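Local coordinates for periplasmic solute binding protein (Pectobacterium atrosepticum, PDB 4RY1), which probably binds a sugar in the periplasm and delivers it to an ABC-type transporter of the inner membrane, at residues N67-F72 and D77-L82; N97-A102 and Q109-S114; K124-N129 and E242-Y247; A130-P135 and F142-V147; Y183-I188 and R199-E204. All blocks are in the same frame, centred on the assembly; numbering follows the deposited sequence.

Contact 1: residues N67-F72 and D77-L82; sequences NWLPQF and DGFYDL
The ring of F79 comes against the base of the F72 side chain, its far corner, CE2 and CZ, meeting F72 CB, with CE2 to CB at 3.7 Å. F79 CZ also touches the first ring atom, 3.9 Å from F72 CG. The two rings meet obliquely, planes at 60° and centroids 5.9 Å apart. In F72 the first torsion places CG anti to the carbonyl carbon (chi1 -68°), which turns the end of the ring away from 77-82 and leaves its CB and CG as the surface that F79 meets. The same choice in F79 (chi1 -65°) has the reverse result and carries the ring tip in toward the helix. L69, one turn earlier, adds a contact at the ring edge: its CD2 approaches F79 near the ring plane, 4.2 Å from CE2. Beside this apolar cluster the backbones of the two segments are tied by a single hydrogen bond, G78 N to F72 O at 2.8 Å. G78, in the loop a few residues after helix 69-74, has positive phi. F72 also touches I53 of helix 45-55, while F79 also touches A291 of strand 284-292. The contact is therefore mostly hydrophobic: two phenylalanines and a leucine form the apolar part, and one main-chain bond satisfies the F72 carbonyl and ties the loop back to the helix.

Contact 2: residues N97-A102 and Q109-S114; sequences NALKTA and QGLPIS
This is a helix-to-strand contact, largely apolar, in which the end of helix 96-100 lies against the start of the long strand 107-123, the two joined by a short connection that includes strand 103-104. P112 points its ring at the helix and brings CG to 3.5 Å from the carbonyl oxygen A98 O. That oxygen also accepts a short bond from the T101 hydroxyl, OG1 to O at 2.6 Å; chi1 of 69° folds OG1 back over the preceding turn to reach it. L99 lies side by side with L111, their branches meeting at CD2 and CD1, 3.7 Å apart, and the same CD2 brushes P112 CD. At the other end the backbones come together: Q109 N donates to A102 O over 2.9 Å at a nearly straight 163°. A102 CB sits only 3.2 Å from G110 O, and both polar backbone atoms of G110 are buried without a partner in the model. Beyond the contact, P112 also touches L289 of strand 284-292, L111 reaches M306 and L310 of helix 299-310, and T101 packs on P286, so the strand start is held between helix 96-100 and helix 299-310.

Contact 3: residues K124-N129 and E242-Y247; sequences KTTWDN and ELAGMY
W127 sets its indole with CG anti to the carbonyl carbon (chi1 -78°), which swings NE1 from the side of helix 124-130 to A244; in T126, the first torsion puts CG2 anti to the backbone N and facing the same alanine. The indole N-H then donates to A244 O, NE1 to O at 3.0 Å. The oxygen lies exactly in the ring plane at the edge of the indole, but seen from the carbonyl the donor stands 52° above its plane, off the lone pairs, and the N-H...O angle is a bent 142°. A244 CB fits between the two side chains, 3.7 Å from T126 CG2 and 3.6 Å from W127 NE1. The hydroxyl of T126 is turned to G241, whose carbonyl oxygen it bonds. The indole also meets Y134 and F148 edge to face, and A244 is bonded through its backbone to N123 and Y157. A small methyl in the corner between threonine and indole thus brings helix and strand entrance together, while the buried indole N-H, the one polar group of that ring, has its need met by a bond whose geometry looks less than optimal.

Contact 4: residues A130-P135 and F142-V147; sequences AGVAYP and FAAGPV
A144 is the first residue of the helical segment 142-147 to meet the loop, and its CB points toward V132, 3.8 Å from CG1. Two residues on, P146 has no N-H to give to the turn before, and the helix kinks there. V147, three residues after A144 and so on the same side of helix 138-152, takes the other branch of that valine: its CG1 lies 3.5 Å from V132 CG2, closer than carbon pairs usually come, and the two side chains run obliquely past each other. CG1 of V147 also approaches the carbonyl oxygen A130 O, at 3.7 Å. The loop gets into this position through a Schellman motif at the end of helix 124-130, where G131, with positive phi (75°), reverses the chain so that V132, in the loop joining helices 124-130 and 138-152, faces the second of them. V132 can serve both partners because chi1 of -176° spreads its methyls along the helix, CG1 anti to the backbone N and above A144, CG2 anti to the carbonyl carbon and toward V147. The matching torsion of V147 (chi1 176°) directs its CG1 at the loop. No hydrogen bond crosses between the segments. Further in, A144 and V132 both rest on the W127 side chain, and A130 packs on F148 and L152 of helix 138-152.

Contact 5: residues Y183-I188 and R199-E204; sequences YGIDMI and RDQVRE
Segment 183-188 leaves helix 169-183 at G184, whose positive phi turns the chain into a short extended piece at I185 and D186, near the first turns of helix 199-214. Y183 and Q201 carry the larger share of the contact. One face of the Y183 ring is topped by the amide of Q201, with NE2 3.4 Å above the plane and over the ring centre, the amide and ring planes 73° apart. The tyrosine OH donates to E204 OE1 in a short 2.5 Å bond on the syn lone pair, the carboxylate lying at the ring edge but turned almost perpendicular, at 88°. E204 gets there by a fully extended chain with CG anti to the backbone N (chi1 -179°). Its other oxygen, OE2, forms a salt bridge with K182, so the carboxylate is shared by tyrosine and lysine and is probably kept ionised. I185 comes from the opposite direction to Q201, and its CD1 is 3.9 Å from Q201 OE1, the oxygen that also accepts from the backbone N of S198. The contact is at the surface: M179 of helix 169-183 touches both Q201 and E204, while helix 199-214 also packs on helix 391-409 through V202 on F398 and R203 on A395.

Contacts 1 and 2 come first along the chain and touch each other, their centres about 12 Å apart, with L82 lying on the backbone of 109-114; contact 2 uses the start of strand 107-123, on which contact 1 also packs, and both touch strand 284-292. Strand 107-123 then runs into helix 124-130, which opens contact 3, about 34 Å from contact 2 between centres and on the other side of the chain's centre. Contact 4 lies within the chain closed by contact 3 and touches it, about 10 Å between centres, through W127. Contact 5 is also nested in that interval, its centre about 30 Å from that of contact 3. The long strand thus links two separated regions, consistent with the two-lobed architecture of solute-binding proteins.

Contact 1: residues N67-F72 and D77-L82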
# COMPACT_ATOMS: atom_id res chain seq x y z
N ASN A 67 -3.99 1.26 8.07
CA ASN A 67 -5.19 2.08 7.92
C ASN A 67 -6.42 1.49 8.56
O ASN A 67 -7.49 2.12 8.53
CB ASN A 67 -5.39 2.38 6.45
CG ASN A 67 -5.21 1.18 5.59
OD1 ASN A 67 -4.07 0.65 5.46
ND2 ASN A 67 -6.27 0.72 5.01
N TRP A 68 -6.28 0.31 9.19
CA TRP A 68 -7.35 -0.28 10.00
C TRP A 68 -7.28 0.15 11.45
O TRP A 68 -8.21 -0.14 12.23
CB TRP A 68 -7.37 -1.80 9.94
CG TRP A 68 -7.48 -2.37 8.57
CD1 TRP A 68 -7.81 -1.73 7.40
CD2 TRP A 68 -7.21 -3.72 8.22
NE1 TRP A 68 -7.77 -2.61 6.36
CE2 TRP A 68 -7.43 -3.84 6.84
CE3 TRP A 68 -6.85 -4.86 8.96
CZ2 TRP A 68 -7.24 -5.05 6.16
CZ3 TRP A 68 -6.68 -6.06 8.28
CH2 TRP A 68 -6.86 -6.14 6.90
N LEU A 69 -6.23 0.85 11.84
CA LEU A 69 -6.10 1.27 13.23
C LEU A 69 -7.21 2.25 13.68
O LEU A 69 -7.65 2.18 14.83
CB LEU A 69 -4.71 1.81 13.55
CG LEU A 69 -3.60 0.77 13.57
CD1 LEU A 69 -2.28 1.44 13.92
CD2 LEU A 69 -3.88 -0.35 14.55
N PRO A 70 -7.69 3.15 12.79
CA PRO A 70 -8.85 3.95 13.26
C PRO A 70 -10.07 3.11 13.68
O PRO A 70 -10.63 3.32 14.76
CB PRO A 70 -9.14 4.88 12.08
CG PRO A 70 -7.77 5.05 11.48
CD PRO A 70 -7.16 3.67 11.52
N GLN A 71 -10.41 2.13 12.87
CA GLN A 71 -11.55 1.25 13.17
C GLN A 71 -11.34 0.48 14.46
O GLN A 71 -12.22 0.42 15.32
CB GLN A 71 -11.79 0.26 12.02
CG GLN A 71 -12.82 -0.81 12.37
CD GLN A 71 -13.16 -1.77 11.24
OE1 GLN A 71 -12.72 -1.61 10.07
NE2 GLN A 71 -13.97 -2.79 11.57
N PHE A 72 -10.19 -0.17 14.58
CA PHE A 72 -9.96 -1.10 15.69
C PHE A 72 -9.42 -0.48 16.97
O PHE A 72 -9.57 -1.07 18.06
CB PHE A 72 -9.05 -2.24 15.22
CG PHE A 72 -9.69 -3.15 14.20
CD1 PHE A 72 -10.94 -3.72 14.44
CD2 PHE A 72 -9.06 -3.44 13.00
CE1 PHE A 72 -11.53 -4.55 13.51
CE2 PHE A 72 -9.63 -4.27 12.07
CZ PHE A 72 -10.88 -4.83 12.32
N ASP A 77 -11.68 -1.05 20.75
CA ASP A 77 -11.09 -1.50 22.00
C ASP A 77 -9.58 -1.46 21.99
O ASP A 77 -8.95 -1.50 23.04
CB ASP A 77 -11.49 -2.95 22.31
CG ASP A 77 -12.97 -3.14 22.51
OD1 ASP A 77 -13.66 -2.19 22.95
OD2 ASP A 77 -13.46 -4.28 22.28
N GLY A 78 -8.98 -1.42 20.80
CA GLY A 78 -7.54 -1.49 20.68
C GLY A 78 -7.02 -2.90 20.81
O GLY A 78 -7.73 -3.85 21.13
N PHE A 79 -5.74 -2.99 20.52
CA PHE A 79 -5.00 -4.23 20.62
C PHE A 79 -4.16 -4.26 21.90
O PHE A 79 -4.08 -3.26 22.66
CB PHE A 79 -4.15 -4.40 19.35
CG PHE A 79 -4.99 -4.56 18.10
CD1 PHE A 79 -5.79 -5.69 17.93
CD2 PHE A 79 -5.02 -3.58 17.13
CE1 PHE A 79 -6.58 -5.83 16.80
CE2 PHE A 79 -5.81 -3.74 16.00
CZ PHE A 79 -6.58 -4.87 15.83
N TYR A 80 -3.55 -5.40 22.15
CA TYR A 80 -2.61 -5.49 23.25
C TYR A 80 -1.47 -4.48 23.05
O TYR A 80 -0.88 -4.40 21.96
CB TYR A 80 -2.08 -6.91 23.36
CG TYR A 80 -1.08 -7.14 24.46
CD1 TYR A 80 -1.48 -7.60 25.71
CD2 TYR A 80 0.30 -6.99 24.23
CE1 TYR A 80 -0.57 -7.86 26.71
CE2 TYR A 80 1.21 -7.23 25.23
CZ TYR A 80 0.78 -7.67 26.47
OH TYR A 80 1.73 -7.93 27.43
N ASP A 81 -1.15 -3.74 24.10
CA ASP A 81 -0.12 -2.70 24.03
C ASP A 81 1.27 -3.32 23.95
O ASP A 81 1.81 -3.83 24.94
CB ASP A 81 -0.23 -1.79 25.24
CG ASP A 81 0.78 -0.68 25.26
OD1 ASP A 81 1.57 -0.52 24.30
OD2 ASP A 81 0.79 0.04 26.29
N LEU A 82 1.87 -3.26 22.76
CA LEU A 82 3.17 -3.90 22.53
C LEU A 82 4.33 -3.30 23.32
O LEU A 82 5.35 -3.96 23.49
CB LEU A 82 3.53 -3.89 21.05
CG LEU A 82 2.56 -4.63 20.12
CD1 LEU A 82 3.11 -4.58 18.71
CD2 LEU A 82 2.33 -6.07 20.51

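Contact 2: residues N97-A102 and Q109-S114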
# COMPACT_ATOMS: atom_id res chain seq x y z
N ASN A 97 10.51 6.32 13.97
CA ASN A 97 9.46 6.84 13.10
C ASN A 97 8.46 5.73 12.70
O ASN A 97 7.27 5.99 12.59
CB ASN A 97 10.03 7.52 11.85
CG ASN A 97 10.66 8.87 12.15
OD1 ASN A 97 10.55 9.39 13.27
ND2 ASN A 97 11.32 9.46 11.15
N ALA A 98 8.96 4.52 12.48
CA ALA A 98 8.11 3.39 12.12
C ALA A 98 7.16 3.04 13.27
O ALA A 98 5.95 2.87 13.07
CB ALA A 98 8.96 2.19 11.73
N LEU A 99 7.69 2.97 14.48
CA LEU A 99 6.86 2.68 15.66
C LEU A 99 5.81 3.75 15.93
O LEU A 99 4.68 3.45 16.32
CB LEU A 99 7.72 2.49 16.91
CG LEU A 99 8.73 1.35 16.81
CD1 LEU A 99 9.42 1.16 18.15
CD2 LEU A 99 8.04 0.06 16.37
N LYS A 100 6.18 5.01 15.71
CA LYS A 100 5.26 6.11 15.93
C LYS A 100 3.98 5.94 15.09
O LYS A 100 2.88 6.26 15.57
CB LYS A 100 5.95 7.46 15.67
CG LYS A 100 5.07 8.69 15.87
CD LYS A 100 4.67 8.94 17.32
CE LYS A 100 4.43 10.43 17.55
NZ LYS A 100 3.94 10.76 18.92
N THR A 101 4.11 5.40 13.87
CA THR A 101 2.96 5.24 12.95
C THR A 101 1.86 4.37 13.55
O THR A 101 0.72 4.45 13.14
CB THR A 101 3.33 4.60 11.57
OG1 THR A 101 3.70 3.23 11.73
CG2 THR A 101 4.46 5.35 10.87
N ALA A 102 2.23 3.49 14.47
CA ALA A 102 1.27 2.51 15.04
C ALA A 102 0.86 2.82 16.48
O ALA A 102 0.17 2.01 17.12
CB ALA A 102 1.84 1.10 14.95
N GLN A 109 0.04 -0.21 18.96
CA GLN A 109 -1.04 -1.10 18.52
C GLN A 109 -0.58 -2.26 17.65
O GLN A 109 -1.29 -3.25 17.51
CB GLN A 109 -2.10 -0.29 17.74
CG GLN A 109 -2.73 0.83 18.55
CD GLN A 109 -3.38 0.30 19.82
OE1 GLN A 109 -2.98 0.65 20.95
NE2 GLN A 109 -4.34 -0.56 19.64
N GLY A 110 0.59 -2.11 17.03
CA GLY A 110 1.09 -3.11 16.09
C GLY A 110 2.54 -2.82 15.77
O GLY A 110 3.01 -1.71 15.98
N LEU A 111 3.24 -3.84 15.29
CA LEU A 111 4.65 -3.72 14.98
C LEU A 111 4.78 -3.73 13.43
O LEU A 111 4.43 -4.72 12.79
CB LEU A 111 5.43 -4.88 15.56
CG LEU A 111 6.94 -4.88 15.40
CD1 LEU A 111 7.58 -3.56 15.83
CD2 LEU A 111 7.51 -6.06 16.20
N PRO A 112 5.25 -2.64 12.82
CA PRO A 112 5.41 -2.68 11.38
C PRO A 112 6.31 -3.79 10.90
O PRO A 112 7.41 -3.97 11.41
CB PRO A 112 6.00 -1.31 11.06
CG PRO A 112 5.43 -0.44 12.13
CD PRO A 112 5.50 -1.29 13.36
N ILE A 113 5.82 -4.53 9.91
CA ILE A 113 6.60 -5.64 9.34
C ILE A 113 7.65 -5.10 8.38
O ILE A 113 8.79 -5.60 8.33
CB ILE A 113 5.67 -6.63 8.65
CG1 ILE A 113 4.70 -7.23 9.68
CG2 ILE A 113 6.46 -7.75 7.97
CD1 ILE A 113 3.49 -7.89 9.05
N SER A 114 7.24 -4.11 7.60
CA SER A 114 8.08 -3.36 6.68
C SER A 114 7.41 -2.02 6.47
O SER A 114 6.18 -1.88 6.61
CB SER A 114 8.25 -4.08 5.36
OG SER A 114 7.04 -4.25 4.71

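Contact 3: residues K124-N129 and E242-Y247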
# COMPACT_ATOMS: atom_id res chain seq x y z
N LYS A 124 9.94 -1.28 -19.26
CA LYS A 124 11.01 -0.65 -20.05
C LYS A 124 10.83 -0.84 -21.56
O LYS A 124 11.02 0.08 -22.35
CB LYS A 124 12.36 -1.21 -19.64
CG LYS A 124 13.52 -0.69 -20.48
CD LYS A 124 14.84 -1.35 -20.06
CE LYS A 124 15.94 -1.23 -21.09
NZ LYS A 124 16.28 0.20 -21.32
N THR A 125 10.46 -2.05 -21.93
CA THR A 125 10.34 -2.41 -23.35
C THR A 125 9.32 -1.51 -24.04
O THR A 125 9.57 -0.94 -25.10
CB THR A 125 9.95 -3.89 -23.50
OG1 THR A 125 10.90 -4.70 -22.81
CG2 THR A 125 9.91 -4.32 -24.97
N THR A 126 8.17 -1.37 -23.42
CA THR A 126 7.12 -0.51 -23.97
C THR A 126 7.51 0.98 -24.10
O THR A 126 7.28 1.60 -25.14
CB THR A 126 5.83 -0.64 -23.17
OG1 THR A 126 5.53 -2.03 -22.99
CG2 THR A 126 4.70 0.04 -23.91
N TRP A 127 8.08 1.56 -23.04
CA TRP A 127 8.54 2.96 -23.09
C TRP A 127 9.60 3.18 -24.19
O TRP A 127 9.56 4.18 -24.92
CB TRP A 127 9.08 3.38 -21.71
CG TRP A 127 7.97 3.69 -20.72
CD1 TRP A 127 7.22 2.77 -19.98
CD2 TRP A 127 7.43 4.98 -20.40
NE1 TRP A 127 6.30 3.43 -19.22
CE2 TRP A 127 6.39 4.78 -19.46
CE3 TRP A 127 7.72 6.29 -20.81
CZ2 TRP A 127 5.65 5.82 -18.93
CZ3 TRP A 127 6.96 7.34 -20.28
CH2 TRP A 127 5.94 7.09 -19.34
N ASP A 128 10.53 2.23 -24.29
CA ASP A 128 11.58 2.24 -25.34
C ASP A 128 10.96 2.14 -26.75
O ASP A 128 11.35 2.87 -27.66
CB ASP A 128 12.60 1.11 -25.12
CG ASP A 128 13.57 1.38 -23.97
OD1 ASP A 128 13.59 2.52 -23.46
OD2 ASP A 128 14.31 0.45 -23.60
N ASN A 129 9.96 1.26 -26.91
CA ASN A 129 9.25 1.14 -28.20
C ASN A 129 8.48 2.42 -28.58
O ASN A 129 8.42 2.78 -29.76
CB ASN A 129 8.30 -0.07 -28.20
CG ASN A 129 9.04 -1.41 -28.19
OD1 ASN A 129 10.25 -1.48 -28.43
ND2 ASN A 129 8.30 -2.48 -27.94
N GLU A 242 1.04 -3.66 -22.67
CA GLU A 242 0.20 -2.56 -23.17
C GLU A 242 0.01 -1.45 -22.12
O GLU A 242 -0.02 -0.26 -22.42
CB GLU A 242 -1.16 -3.07 -23.63
CG GLU A 242 -1.08 -3.79 -24.97
CD GLU A 242 -2.31 -4.58 -25.34
OE1 GLU A 242 -3.33 -4.50 -24.62
OE2 GLU A 242 -2.24 -5.28 -26.37
N LEU A 243 -0.19 -1.88 -20.88
CA LEU A 243 -0.15 -0.96 -19.73
C LEU A 243 1.27 -0.93 -19.21
O LEU A 243 1.76 -1.91 -18.64
CB LEU A 243 -1.13 -1.40 -18.65
CG LEU A 243 -2.59 -1.61 -19.05
CD1 LEU A 243 -3.39 -2.16 -17.89
CD2 LEU A 243 -3.18 -0.30 -19.55
N ALA A 244 1.92 0.20 -19.42
CA ALA A 244 3.37 0.27 -19.30
C ALA A 244 3.88 0.81 -17.97
O ALA A 244 5.06 1.11 -17.82
CB ALA A 244 3.95 1.07 -20.45
N GLY A 245 3.01 0.90 -16.99
CA GLY A 245 3.38 1.42 -15.69
C GLY A 245 2.32 1.12 -14.67
O GLY A 245 1.15 0.97 -15.01
N MET A 246 2.74 1.10 -13.41
CA MET A 246 1.83 1.11 -12.27
C MET A 246 2.44 1.94 -11.15
O MET A 246 3.66 1.94 -10.97
CB MET A 246 1.56 -0.32 -11.76
CG MET A 246 0.65 -1.15 -12.65
SD MET A 246 -1.11 -0.70 -12.76
CE MET A 246 -1.49 -1.77 -14.18
N TYR A 247 1.58 2.61 -10.40
CA TYR A 247 1.96 3.38 -9.22
C TYR A 247 1.62 2.54 -8.00
O TYR A 247 0.54 2.63 -7.45
CB TYR A 247 1.20 4.72 -9.20
CG TYR A 247 1.48 5.67 -8.08
CD1 TYR A 247 2.75 6.22 -7.89
CD2 TYR A 247 0.46 6.10 -7.24
CE1 TYR A 247 2.98 7.15 -6.88
CE2 TYR A 247 0.69 7.03 -6.24
CZ TYR A 247 1.95 7.56 -6.07
OH TYR A 247 2.14 8.49 -5.06

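Contact 4: residues A130-P135 and F142-V147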
# COMPACT_ATOMS: atom_id res chain seq x y z
N ALA A 130 7.90 3.09 -27.60
CA ALA A 130 7.27 4.41 -27.80
C ALA A 130 8.27 5.54 -28.09
O ALA A 130 7.88 6.58 -28.59
CB ALA A 130 6.42 4.79 -26.60
N GLY A 131 9.53 5.35 -27.69
CA GLY A 131 10.57 6.38 -27.79
C GLY A 131 10.49 7.51 -26.77
O GLY A 131 10.95 8.63 -27.02
N VAL A 132 9.91 7.21 -25.62
CA VAL A 132 9.70 8.19 -24.56
C VAL A 132 10.53 7.79 -23.35
O VAL A 132 10.54 6.64 -22.91
CB VAL A 132 8.21 8.30 -24.18
CG1 VAL A 132 7.99 9.39 -23.14
CG2 VAL A 132 7.37 8.59 -25.42
N ALA A 133 11.26 8.77 -22.83
CA ALA A 133 11.98 8.63 -21.58
C ALA A 133 11.02 8.64 -20.40
O ALA A 133 9.98 9.29 -20.44
CB ALA A 133 13.00 9.75 -21.44
N TYR A 134 11.41 7.97 -19.33
CA TYR A 134 10.57 7.99 -18.13
C TYR A 134 10.44 9.44 -17.66
O TYR A 134 11.44 10.18 -17.65
CB TYR A 134 11.13 7.15 -16.97
CG TYR A 134 11.31 5.66 -17.20
CD1 TYR A 134 10.46 4.94 -18.04
CD2 TYR A 134 12.31 4.97 -16.53
CE1 TYR A 134 10.63 3.57 -18.21
CE2 TYR A 134 12.48 3.61 -16.69
CZ TYR A 134 11.65 2.91 -17.55
OH TYR A 134 11.83 1.57 -17.72
N PRO A 135 9.23 9.87 -17.28
CA PRO A 135 9.00 11.27 -16.97
C PRO A 135 9.54 11.71 -15.60
O PRO A 135 9.45 10.99 -14.62
CB PRO A 135 7.48 11.41 -17.05
CG PRO A 135 6.97 10.06 -16.67
CD PRO A 135 7.98 9.09 -17.22
N PHE A 142 2.11 13.74 -18.83
CA PHE A 142 0.96 14.03 -19.70
C PHE A 142 1.34 13.99 -21.17
O PHE A 142 0.58 13.49 -21.99
CB PHE A 142 0.31 15.38 -19.35
CG PHE A 142 -0.37 15.38 -18.01
CD1 PHE A 142 -1.43 14.52 -17.76
CD2 PHE A 142 0.06 16.23 -16.99
CE1 PHE A 142 -2.05 14.51 -16.53
CE2 PHE A 142 -0.56 16.21 -15.76
CZ PHE A 142 -1.62 15.35 -15.53
N ALA A 143 2.54 14.48 -21.47
CA ALA A 143 3.01 14.54 -22.85
C ALA A 143 3.33 13.13 -23.42
O ALA A 143 3.27 12.92 -24.62
CB ALA A 143 4.21 15.48 -22.96
N ALA A 144 3.66 12.17 -22.55
CA ALA A 144 3.91 10.77 -22.97
C ALA A 144 2.69 10.07 -23.56
O ALA A 144 2.82 9.22 -24.46
CB ALA A 144 4.42 9.94 -21.81
N GLY A 145 1.51 10.40 -23.03
CA GLY A 145 0.26 9.74 -23.44
C GLY A 145 -0.01 9.79 -24.95
O GLY A 145 -0.21 8.74 -25.58
N PRO A 146 -0.04 11.00 -25.54
CA PRO A 146 -0.32 11.09 -26.98
C PRO A 146 0.72 10.42 -27.83
O PRO A 146 0.41 9.90 -28.91
CB PRO A 146 -0.28 12.60 -27.23
CG PRO A 146 -0.74 13.18 -25.94
CD PRO A 146 -0.08 12.32 -24.90
N VAL A 147 1.95 10.42 -27.35
CA VAL A 147 3.03 9.76 -28.06
C VAL A 147 2.83 8.23 -28.09
O VAL A 147 2.96 7.58 -29.13
CB VAL A 147 4.41 10.13 -27.51
CG1 VAL A 147 5.47 9.34 -28.23
CG2 VAL A 147 4.69 11.63 -27.62

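Contact 5: residues Y183-I188 and R199-E204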
# COMPACT_ATOMS: atom_id res chain seq x y z
N TYR A 183 0.83 22.45 -3.18
CA TYR A 183 0.28 23.25 -2.10
C TYR A 183 0.86 22.98 -0.71
O TYR A 183 0.61 23.76 0.21
CB TYR A 183 -1.22 23.05 -2.03
CG TYR A 183 -1.97 23.51 -3.25
CD1 TYR A 183 -2.12 24.87 -3.52
CD2 TYR A 183 -2.55 22.59 -4.12
CE1 TYR A 183 -2.81 25.30 -4.63
CE2 TYR A 183 -3.24 23.02 -5.24
CZ TYR A 183 -3.37 24.38 -5.48
OH TYR A 183 -4.05 24.84 -6.57
N GLY A 184 1.58 21.87 -0.53
CA GLY A 184 2.15 21.55 0.79
C GLY A 184 1.11 21.21 1.84
O GLY A 184 1.37 21.38 3.05
N ILE A 185 -0.06 20.75 1.41
CA ILE A 185 -1.11 20.31 2.33
C ILE A 185 -1.57 18.89 1.96
O ILE A 185 -1.36 18.44 0.82
CB ILE A 185 -2.33 21.26 2.39
CG1 ILE A 185 -3.13 21.29 1.09
CG2 ILE A 185 -1.85 22.67 2.73
CD1 ILE A 185 -4.56 21.76 1.28
N ASP A 186 -2.18 18.22 2.93
CA ASP A 186 -2.76 16.88 2.75
C ASP A 186 -4.23 17.02 2.37
O ASP A 186 -4.83 18.07 2.48
CB ASP A 186 -2.63 16.04 4.04
CG ASP A 186 -3.08 14.58 3.84
OD1 ASP A 186 -2.73 14.00 2.79
OD2 ASP A 186 -3.86 14.07 4.67
N MET A 187 -4.77 15.91 1.87
CA MET A 187 -6.18 15.76 1.53
C MET A 187 -7.14 15.77 2.73
O MET A 187 -8.30 16.17 2.59
CB MET A 187 -6.31 14.43 0.75
CG MET A 187 -7.66 14.04 0.18
SD MET A 187 -7.57 12.41 -0.64
CE MET A 187 -6.56 12.90 -2.03
N ILE A 188 -6.67 15.33 3.91
CA ILE A 188 -7.53 15.15 5.10
C ILE A 188 -7.15 16.15 6.21
O ILE A 188 -5.97 16.34 6.49
CB ILE A 188 -7.41 13.72 5.71
CG1 ILE A 188 -7.55 12.63 4.64
CG2 ILE A 188 -8.38 13.52 6.88
CD1 ILE A 188 -8.93 12.58 4.01
N ARG A 199 -13.16 23.69 -2.01
CA ARG A 199 -14.02 23.29 -3.12
C ARG A 199 -13.23 23.34 -4.43
O ARG A 199 -13.31 22.43 -5.26
CB ARG A 199 -15.25 24.19 -3.22
CG ARG A 199 -16.06 23.96 -4.48
CD ARG A 199 -16.84 25.20 -4.88
NE ARG A 199 -16.00 26.21 -5.52
CZ ARG A 199 -16.45 27.37 -5.96
NH1 ARG A 199 -15.63 28.24 -6.53
NH2 ARG A 199 -17.74 27.67 -5.85
N ASP A 200 -12.48 24.42 -4.63
CA ASP A 200 -11.64 24.59 -5.83
C ASP A 200 -10.53 23.54 -5.98
O ASP A 200 -10.25 23.06 -7.08
CB ASP A 200 -11.03 26.00 -5.87
CG ASP A 200 -12.01 27.04 -6.38
OD1 ASP A 200 -13.18 26.68 -6.67
OD2 ASP A 200 -11.62 28.22 -6.48
N GLN A 201 -9.92 23.18 -4.87
CA GLN A 201 -8.88 22.15 -4.88
C GLN A 201 -9.40 20.73 -5.19
O GLN A 201 -8.74 19.96 -5.88
CB GLN A 201 -8.12 22.18 -3.57
CG GLN A 201 -7.21 23.40 -3.50
CD GLN A 201 -6.57 23.60 -2.14
OE1 GLN A 201 -7.21 23.38 -1.10
NE2 GLN A 201 -5.32 24.04 -2.15
N VAL A 202 -10.59 20.42 -4.70
CA VAL A 202 -11.26 19.15 -5.05
C VAL A 202 -11.56 19.13 -6.56
O VAL A 202 -11.37 18.13 -7.23
CB VAL A 202 -12.53 18.90 -4.22
CG1 VAL A 202 -13.20 17.62 -4.66
CG2 VAL A 202 -12.16 18.82 -2.74
N ARG A 203 -12.02 20.26 -7.10
CA ARG A 203 -12.15 20.35 -8.57
C ARG A 203 -10.86 20.11 -9.36
O ARG A 203 -10.86 19.46 -10.40
CB ARG A 203 -12.68 21.71 -8.97
CG ARG A 203 -14.15 21.80 -8.68
CD ARG A 203 -14.61 23.24 -8.79
NE ARG A 203 -16.02 23.34 -8.43
CZ ARG A 203 -16.77 24.41 -8.66
NH1 ARG A 203 -16.25 25.49 -9.23
NH2 ARG A 203 -18.04 24.40 -8.30
N GLU A 204 -9.78 20.68 -8.85
CA GLU A 204 -8.46 20.53 -9.42
C GLU A 204 -8.02 19.06 -9.37
O GLU A 204 -7.39 18.57 -10.30
CB GLU A 204 -7.46 21.42 -8.67
CG GLU A 204 -6.04 21.37 -9.20
CD GLU A 204 -5.13 22.41 -8.58
OE1 GLU A 204 -5.55 23.06 -7.60
OE2 GLU A 204 -3.98 22.53 -9.05